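Local structure of type IV pilin protein (Neisseria meningitidis, 5V0M) at residues V7-N19 and N39-L51. The protein is a non-core minor pilin of type IV pili, probably joining the pilus fibre and contributing to cell adhesion. Numbering follows the deposited sequence. Where two conformers were deposited one is given.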
ATOM      1  N   VAL A   7       2.408  -9.114  12.187  1.00  5.94           N
ATOM      2  CA  VAL A   7       2.942  -7.782  12.488  1.00  5.23           C
ATOM      3  C   VAL A   7       3.213  -7.001  11.206  1.00  4.00           C
ATOM      4  O   VAL A   7       2.812  -5.838  11.066  1.00  5.49           O
ATOM      5  CB  VAL A   7       4.213  -7.888  13.355  1.00  6.00           C
ATOM      6  CG1 VAL A   7       4.889  -6.541  13.491  1.00  6.72           C
ATOM      7  CG2 VAL A   7       3.890  -8.473  14.715  1.00  6.60           C
ATOM      8  N   ARG A   8       3.912  -7.628  10.260  1.00  4.31           N
ATOM      9  CA  ARG A   8       4.347  -6.895   9.078  1.00  5.75           C
ATOM     10  C   ARG A   8       3.156  -6.477   8.231  1.00  5.24           C
ATOM     11  O   ARG A   8       3.144  -5.364   7.681  1.00  5.88           O
ATOM     12  CB  ARG A   8       5.353  -7.733   8.298  1.00  5.96           C
ATOM     13  CG  ARG A   8       6.656  -7.890   9.055  1.00  7.52           C
ATOM     14  CD  ARG A   8       7.570  -8.855   8.344  1.00 10.35           C
ATOM     15  NE  ARG A   8       8.804  -9.037   9.107  1.00  9.10           N
ATOM     16  CZ  ARG A   8       9.831  -9.771   8.718  1.00 13.20           C
ATOM     17  NH1 ARG A   8       9.807 -10.396   7.557  1.00 12.27           N
ATOM     18  NH2 ARG A   8      10.910  -9.846   9.482  1.00 14.09           N
ATOM     19  N   LEU A   9       2.149  -7.337   8.108  1.00  5.70           N
ATOM     20  CA  LEU A   9       0.956  -6.963   7.355  1.00  7.35           C
ATOM     21  C   LEU A   9       0.164  -5.882   8.056  1.00  5.94           C
ATOM     22  O   LEU A   9      -0.400  -5.006   7.381  1.00  8.93           O
ATOM     23  CB  LEU A   9       0.101  -8.185   7.055  1.00  7.02           C
ATOM     24  CG  LEU A   9       0.657  -9.103   5.969  1.00  7.28           C
ATOM     25  CD1 LEU A   9       0.063 -10.490   6.050  1.00 10.10           C
ATOM     26  CD2 LEU A   9       0.453  -8.469   4.598  1.00 11.19           C
ATOM     27  N   SER A  10       0.155  -5.870   9.391  1.00  8.02           N
ATOM     28  CA  SER A  10      -0.507  -4.777  10.096  1.00  8.09           C
ATOM     29  C   SER A  10       0.243  -3.470   9.884  1.00  7.92           C
ATOM     30  O   SER A  10      -0.371  -2.407   9.694  1.00  9.32           O
ATOM     31  CB  SER A  10      -0.631  -5.123  11.580  1.00  9.40           C
ATOM     32  OG  SER A  10      -1.175  -4.048  12.325  1.00 12.24           O
ATOM     33  N   GLU A  11       1.564  -3.533   9.871  1.00  7.45           N
ATOM     34  CA  GLU A  11       2.340  -2.310   9.697  1.00  9.58           C
ATOM     35  C   GLU A  11       2.199  -1.754   8.287  1.00  6.70           C
ATOM     36  O   GLU A  11       2.199  -0.532   8.106  1.00  8.65           O
ATOM     37  CB  GLU A  11       3.791  -2.542  10.090  1.00 11.64           C
ATOM     38  CG  GLU A  11       3.903  -2.722  11.611  1.00 11.13           C
ATOM     39  CD  GLU A  11       5.284  -3.160  12.087  1.00 21.11           C
ATOM     40  OE1 GLU A  11       6.141  -3.504  11.239  1.00 24.94           O
ATOM     41  OE2 GLU A  11       5.511  -3.159  13.323  1.00 21.44           O
ATOM     42  N   VAL A  12       2.118  -2.613   7.261  1.00  7.74           N
ATOM     43  CA  VAL A  12       2.002  -2.064   5.910  1.00  7.40           C
ATOM     44  C   VAL A  12       0.624  -1.458   5.706  1.00  6.68           C
ATOM     45  O   VAL A  12       0.462  -0.503   4.921  1.00  7.31           O
ATOM     46  CB  VAL A  12       2.354  -3.103   4.827  1.00  8.46           C
ATOM     47  CG1 VAL A  12       1.218  -4.077   4.596  1.00  9.86           C
ATOM     48  CG2 VAL A  12       2.695  -2.396   3.530  1.00  9.85           C
ATOM     49  N   ARG A  13      -0.387  -1.937   6.434  1.00  8.99           N
ATOM     50  CA  ARG A  13      -1.666  -1.237   6.425  1.00  7.46           C
ATOM     51  C   ARG A  13      -1.464   0.219   6.825  1.00  8.21           C
ATOM     52  O   ARG A  13      -1.979   1.129   6.175  1.00  8.73           O
ATOM     53  CB  ARG A  13      -2.661  -1.931   7.369  1.00 10.37           C
ATOM     54  CG  ARG A  13      -3.964  -1.209   7.549  1.00 12.14           C
ATOM     55  CD  ARG A  13      -4.790  -1.885   8.666  1.00 20.47           C
ATOM     56  NE  ARG A  13      -5.207  -3.246   8.327  1.00 24.40           N
ATOM     57  CZ  ARG A  13      -6.390  -3.558   7.797  1.00 27.03           C
ATOM     58  NH1 ARG A  13      -7.284  -2.614   7.539  1.00 26.26           N
ATOM     59  NH2 ARG A  13      -6.681  -4.822   7.522  1.00 31.00           N
ATOM     60  N   THR A  14      -0.686   0.455   7.879  1.00  9.00           N
ATOM     61  CA  THR A  14      -0.433   1.807   8.353  1.00  7.49           C
ATOM     62  C   THR A  14       0.344   2.622   7.321  1.00  7.97           C
ATOM     63  O   THR A  14       0.036   3.790   7.072  1.00  9.31           O
ATOM     64  CB  THR A  14       0.292   1.742   9.696  1.00 10.50           C
ATOM     65  OG1 THR A  14      -0.572   1.088  10.640  1.00 14.03           O
ATOM     66  CG2 THR A  14       0.637   3.133  10.191  1.00 12.83           C
ATOM     67  N   THR A  15       1.364   2.029   6.715  1.00  6.17           N
ATOM     68  CA  THR A  15       2.135   2.732   5.686  1.00  7.67           C
ATOM     69  C   THR A  15       1.229   3.174   4.541  1.00  8.41           C
ATOM     70  O   THR A  15       1.335   4.298   4.041  1.00  6.72           O
ATOM     71  CB  THR A  15       3.223   1.798   5.141  1.00  7.39           C
ATOM     72  OG1 THR A  15       4.086   1.355   6.193  1.00  9.39           O
ATOM     73  CG2 THR A  15       4.052   2.509   4.098  1.00 10.47           C
ATOM     74  N   LEU A  16       0.362   2.279   4.084  1.00  5.36           N
ATOM     75  CA  LEU A  16      -0.547   2.627   2.994  1.00  5.33           C
ATOM     76  C   LEU A  16      -1.500   3.739   3.420  1.00  5.10           C
ATOM     77  O   LEU A  16      -1.724   4.697   2.666  1.00  6.55           O
ATOM     78  CB  LEU A  16      -1.330   1.413   2.507  1.00  6.09           C
ATOM     79  CG  LEU A  16      -0.479   0.378   1.786  1.00  6.27           C
ATOM     80  CD1 LEU A  16      -1.213  -0.954   1.689  1.00 11.72           C
ATOM     81  CD2 LEU A  16      -0.106   0.854   0.427  1.00  8.14           C
ATOM     82  N   LEU A  17      -2.074   3.640   4.628  1.00  7.36           N
ATOM     83  CA  LEU A  17      -3.021   4.662   5.064  1.00  9.58           C
ATOM     84  C   LEU A  17      -2.340   6.020   5.136  1.00  8.92           C
ATOM     85  O   LEU A  17      -2.930   7.036   4.741  1.00  8.13           O
ATOM     86  CB  LEU A  17      -3.645   4.281   6.410  1.00  9.42           C
ATOM     87  CG  LEU A  17      -4.576   3.075   6.308  1.00 11.77           C
ATOM     88  CD1 LEU A  17      -4.894   2.523   7.714  1.00 16.77           C
ATOM     89  CD2 LEU A  17      -5.868   3.401   5.565  1.00 12.78           C
ATOM     90  N   HIS A  18      -1.093   6.073   5.618  1.00  9.94           N
ATOM     91  CA  HIS A  18      -0.377   7.345   5.674  1.00 10.37           C
ATOM     92  C   HIS A  18      -0.175   7.924   4.277  1.00  8.24           C
ATOM     93  O   HIS A  18      -0.361   9.131   4.051  1.00  9.27           O
ATOM     94  CB  HIS A  18       0.962   7.167   6.373  1.00 14.68           C
ATOM     95  CG  HIS A  18       0.846   6.986   7.853  1.00 24.16           C
ATOM     96  ND1 HIS A  18      -0.317   7.248   8.546  1.00 39.74           N
ATOM     97  CD2 HIS A  18       1.747   6.572   8.773  1.00 22.90           C
ATOM     98  CE1 HIS A  18      -0.127   6.999   9.830  1.00 27.09           C
ATOM     99  NE2 HIS A  18       1.118   6.593   9.995  1.00 27.64           N
ATOM    100  N   ASN A  19       0.219   7.079   3.319  1.00  6.56           N
ATOM    101  CA  ASN A  19       0.373   7.543   1.946  1.00  8.33           C
ATOM    102  C   ASN A  19      -0.954   8.059   1.409  1.00  6.99           C
ATOM    103  O   ASN A  19      -1.001   9.097   0.737  1.00  9.19           O
ATOM    104  CB  ASN A  19       0.933   6.435   1.046  1.00  7.64           C
ATOM    105  CG  ASN A  19       2.435   6.320   1.135  1.00  9.27           C
ATOM    106  OD1 ASN A  19       3.163   7.269   0.871  1.00 14.53           O
ATOM    107  ND2 ASN A  19       2.918   5.145   1.528  1.00  9.16           N
ATOM    108  N   ASN A  39       7.859   9.937  -6.530  1.00 17.60           N
ATOM    109  CA  ASN A  39       9.029   9.674  -5.702  1.00 18.96           C
ATOM    110  C   ASN A  39       8.783   9.951  -4.229  1.00 32.45           C
ATOM    111  O   ASN A  39       9.600   9.534  -3.401  1.00 29.47           O
ATOM    112  CB  ASN A  39      10.229  10.486  -6.192  1.00 39.06           C
ATOM    113  CG  ASN A  39      10.929   9.835  -7.370  1.00 44.49           C
ATOM    114  OD1 ASN A  39      10.399   8.913  -7.997  1.00 58.25           O
ATOM    115  ND2 ASN A  39      12.134  10.308  -7.671  1.00 59.33           N
ATOM    116  N   LYS A  40       7.681  10.612  -3.880  1.00 19.63           N
ATOM    117  CA  LYS A  40       7.443  11.046  -2.512  1.00 25.29           C
ATOM    118  C   LYS A  40       6.693  10.014  -1.661  1.00 21.04           C
ATOM    119  O   LYS A  40       6.359  10.305  -0.504  1.00 30.17           O
ATOM    120  CB  LYS A  40       6.700  12.376  -2.512  1.00 17.99           C
ATOM    121  CG  LYS A  40       7.536  13.540  -3.012  1.00 26.25           C
ATOM    122  CD  LYS A  40       6.808  14.853  -2.819  1.00 31.80           C
ATOM    123  CE  LYS A  40       7.681  16.036  -3.210  1.00 41.24           C
ATOM    124  NZ  LYS A  40       6.910  17.310  -3.197  1.00 51.72           N
ATOM    125  N   LEU A  41       6.448   8.819  -2.183  1.00 11.91           N
ATOM    126  CA  LEU A  41       5.723   7.813  -1.423  1.00 12.18           C
ATOM    127  C   LEU A  41       6.581   7.272  -0.289  1.00 16.40           C
ATOM    128  O   LEU A  41       7.767   6.968  -0.475  1.00 17.21           O
ATOM    129  CB  LEU A  41       5.366   6.657  -2.339  1.00 10.33           C
ATOM    130  CG  LEU A  41       4.353   6.975  -3.430  1.00 10.62           C
ATOM    131  CD1 LEU A  41       4.241   5.805  -4.386  1.00 13.32           C
ATOM    132  CD2 LEU A  41       2.982   7.314  -2.852  1.00 11.54           C
ATOM    133  N   LYS A  42       5.973   7.143   0.888  0.59 11.53           N
ATOM    134  CA  LYS A  42       6.648   6.570   2.041  0.59 11.55           C
ATOM    135  C   LYS A  42       6.681   5.051   1.934  0.59 11.20           C
ATOM    136  O   LYS A  42       5.680   4.402   1.602  0.59 10.62           O
ATOM    137  CB  LYS A  42       5.929   6.972   3.328  0.59 17.71           C
ATOM    138  CG  LYS A  42       5.737   8.475   3.508  0.59 23.11           C
ATOM    139  CD  LYS A  42       7.056   9.213   3.703  0.59 33.23           C
ATOM    140  CE  LYS A  42       6.820  10.690   4.035  0.59 30.59           C
ATOM    141  NZ  LYS A  42       8.071  11.400   4.416  0.59 40.15           N
ATOM    142  N   GLN A  43       7.843   4.490   2.227  1.00  8.96           N
ATOM    143  CA  GLN A  43       8.102   3.074   2.080  1.00 12.03           C
ATOM    144  C   GLN A  43       8.078   2.366   3.420  1.00  7.35           C
ATOM    145  O   GLN A  43       7.977   2.955   4.500  1.00 10.28           O
ATOM    146  CB  GLN A  43       9.459   2.876   1.416  1.00 10.25           C
ATOM    147  CG  GLN A  43       9.550   3.505   0.058  1.00  7.99           C
ATOM    148  CD  GLN A  43       8.592   2.873  -0.913  1.00  9.78           C
ATOM    149  OE1 GLN A  43       8.451   1.650  -0.967  1.00 11.77           O
ATOM    150  NE2 GLN A  43       7.922   3.697  -1.677  1.00 13.15           N
ATOM    151  N   ASN A  44       8.217   1.062   3.318  1.00  9.57           N
ATOM    152  CA  ASN A  44       8.233   0.147   4.426  1.00 11.16           C
ATOM    153  C   ASN A  44       9.445  -0.771   4.258  1.00  7.61           C
ATOM    154  O   ASN A  44       9.818  -1.089   3.135  1.00  8.92           O
ATOM    155  CB  ASN A  44       6.922  -0.572   4.223  1.00 16.79           C
ATOM    156  CG  ASN A  44       6.629  -1.520   5.273  1.00 12.61           C
ATOM    157  OD1 ASN A  44       7.237  -2.561   5.333  1.00 13.53           O
ATOM    158  ND2 ASN A  44       5.610  -1.231   6.056  1.00 12.39           N
ATOM    159  N   LYS A  45      10.061  -1.205   5.370  1.00  8.92           N
ATOM    160  CA  LYS A  45      11.213  -2.094   5.306  1.00 10.56           C
ATOM    161  C   LYS A  45      10.893  -3.396   4.574  1.00  5.72           C
ATOM    162  O   LYS A  45      11.776  -4.013   3.983  1.00  7.45           O
ATOM    163  CB  LYS A  45      11.637  -2.413   6.757  1.00 16.76           C
ATOM    164  CG  LYS A  45      13.017  -2.911   6.981  1.00 32.13           C
ATOM    165  CD  LYS A  45      13.508  -2.622   8.439  1.00 14.43           C
ATOM    166  CE  LYS A  45      12.588  -3.123   9.537  1.00 19.51           C
ATOM    167  NZ  LYS A  45      13.332  -3.285  10.832  1.00 23.57           N
ATOM    168  N   TYR A  46       9.639  -3.837   4.632  1.00  6.03           N
ATOM    169  CA  TYR A  46       9.212  -5.168   4.229  1.00  5.33           C
ATOM    170  C   TYR A  46       8.370  -5.194   2.966  1.00  4.39           C
ATOM    171  O   TYR A  46       8.084  -6.292   2.460  1.00  5.68           O
ATOM    172  CB  TYR A  46       8.407  -5.786   5.383  1.00  4.69           C
ATOM    173  CG  TYR A  46       9.258  -5.944   6.620  1.00  6.17           C
ATOM    174  CD1 TYR A  46      10.388  -6.759   6.609  1.00  7.86           C
ATOM    175  CD2 TYR A  46       8.948  -5.263   7.783  1.00  7.45           C
ATOM    176  CE1 TYR A  46      11.167  -6.909   7.734  1.00  8.50           C
ATOM    177  CE2 TYR A  46       9.740  -5.413   8.929  1.00 10.34           C
ATOM    178  CZ  TYR A  46      10.845  -6.210   8.872  1.00  7.64           C
ATOM    179  OH  TYR A  46      11.617  -6.379  10.021  1.00 14.05           O
ATOM    180  N   PHE A  47       7.951  -4.026   2.460  1.00  4.85           N
ATOM    181  CA  PHE A  47       7.095  -3.909   1.289  1.00  5.36           C
ATOM    182  C   PHE A  47       7.484  -2.655   0.522  1.00  6.83           C
ATOM    183  O   PHE A  47       7.668  -1.583   1.114  1.00  7.68           O
ATOM    184  CB  PHE A  47       5.609  -3.756   1.653  1.00  5.84           C
ATOM    185  CG  PHE A  47       4.992  -4.961   2.300  1.00  5.96           C
ATOM    186  CD1 PHE A  47       4.236  -5.868   1.559  1.00  6.81           C
ATOM    187  CD2 PHE A  47       5.139  -5.163   3.650  1.00  4.95           C
ATOM    188  CE1 PHE A  47       3.659  -6.977   2.165  1.00  6.19           C
ATOM    189  CE2 PHE A  47       4.575  -6.272   4.243  1.00  6.43           C
ATOM    190  CZ  PHE A  47       3.838  -7.182   3.497  1.00  6.27           C
ATOM    191  N   ASN A  48       7.549  -2.802  -0.801  1.00  5.28           N
ATOM    192  CA  ASN A  48       7.779  -1.690  -1.718  1.00  8.44           C
ATOM    193  C   ASN A  48       6.432  -1.087  -2.104  1.00  5.19           C
ATOM    194  O   ASN A  48       5.541  -1.805  -2.574  1.00  6.72           O
ATOM    195  CB  ASN A  48       8.493  -2.234  -2.953  1.00  8.49           C
ATOM    196  CG  ASN A  48       9.882  -2.712  -2.663  1.00 10.16           C
ATOM    197  OD1 ASN A  48      10.585  -2.131  -1.839  1.00 15.20           O
ATOM    198  ND2 ASN A  48      10.294  -3.775  -3.343  1.00 12.56           N
ATOM    199  N   VAL A  49       6.257   0.210  -1.867  1.00  7.06           N
ATOM    200  CA  VAL A  49       4.988   0.883  -2.113  1.00  7.48           C
ATOM    201  C   VAL A  49       5.073   1.686  -3.402  1.00  7.85           C
ATOM    202  O   VAL A  49       5.991   2.497  -3.576  1.00  9.51           O
ATOM    203  CB  VAL A  49       4.608   1.775  -0.915  1.00  7.86           C
ATOM    204  CG1 VAL A  49       3.345   2.549  -1.193  1.00 10.01           C
ATOM    205  CG2 VAL A  49       4.460   0.926   0.357  1.00 11.72           C
ATOM    206  N   THR A  50       4.096   1.494  -4.287  1.00  6.16           N
ATOM    207  CA  THR A  50       4.022   2.209  -5.552  1.00  6.90           C
ATOM    208  C   THR A  50       2.586   2.640  -5.785  1.00  8.66           C
ATOM    209  O   THR A  50       1.662   2.197  -5.103  1.00  8.75           O
ATOM    210  CB  THR A  50       4.465   1.291  -6.690  1.00  8.35           C
ATOM    211  OG1 THR A  50       3.630   0.128  -6.696  1.00 10.76           O
ATOM    212  CG2 THR A  50       5.922   0.882  -6.535  1.00 13.00           C
ATOM    213  N   LEU A  51       2.399   3.540  -6.733  1.00  9.32           N
ATOM    214  CA  LEU A  51       1.078   3.854  -7.255  1.00  8.64           C
ATOM    215  C   LEU A  51       0.856   2.992  -8.475  1.00 10.36           C
ATOM    216  O   LEU A  51       1.456   3.233  -9.527  1.00 13.59           O
ATOM    217  CB  LEU A  51       1.000   5.328  -7.611  1.00 10.56           C
ATOM    218  CG  LEU A  51       0.760   6.202  -6.390  1.00 11.37           C
ATOM    219  CD1 LEU A  51       1.251   7.635  -6.631  1.00 15.58           C
ATOM    220  CD2 LEU A  51      -0.731   6.207  -6.029  1.00  9.16           C
TER
HETATM  221  O   HOH W   1       5.462  -4.058   7.122  1.00 15.75           O
HETATM  222  O   HOH W   2       8.970  -7.883  11.692  1.00 18.23           O
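Asn44, which reaches across to Thr15 through its amide nitrogen, has its oxygen OD1 gripped by two donors. The backbone N of Tyr46 closes an Asx turn onto Asn44 OD1 at 2.8 Å, in the carbonyl plane, and a water donates both to Asn44 OD1 and, at 2.7 Å, to the helical carbonyl Arg8 O. With CG anti to the backbone N (chi1 -176°), the carboxamide of Asn44 extends to the helix, where Asn44 ND2 gives Thr15 OG1 a nearly straight bond of 3.0 Å (168°) in the amide plane.

One helix turn on, buried Asn19 pairs its carboxamide with the backbone N and O of Lys42. Asn19 OD1 takes Lys42 N at 2.8 Å on a lone pair, while Asn19 ND2 donates to Lys42 O at 2.9 Å. Thr15 CG2 lies nearby against that same carbonyl.

Toward the helix N-terminus, the extended Arg8 side chain runs over one face of the Tyr46 ring. CD sits above the ring in a CH-pi contact, and the guanidinium follows in a stacked cation-pi arrangement, planes only 13° apart, with Arg8 CZ 3.3 Å from Tyr46 CE1. Asn70 OD1 receives Arg8 NH1, and a second water accepts from NE, in the guanidinium plane.

On the sheet side of the helix, Val12 lies over one face of the Phe47 ring, Val12 CG2 lying 3.7 Å from Phe47 CG. Leu9 CD2 meets the ring obliquely, and Leu16 approaches Val49; Leu61, Ala63 and Val77 of the sheet extend this core.

This is the helix-on-sheet packing of the type IV pilin fold. Residues 41-46 are held against the helix by two asparagine carboxamides, a water bridge and an arginine-tyrosine stack, so side-chain bonds probably fix a segment that lacks the regular backbone pairing of a strand.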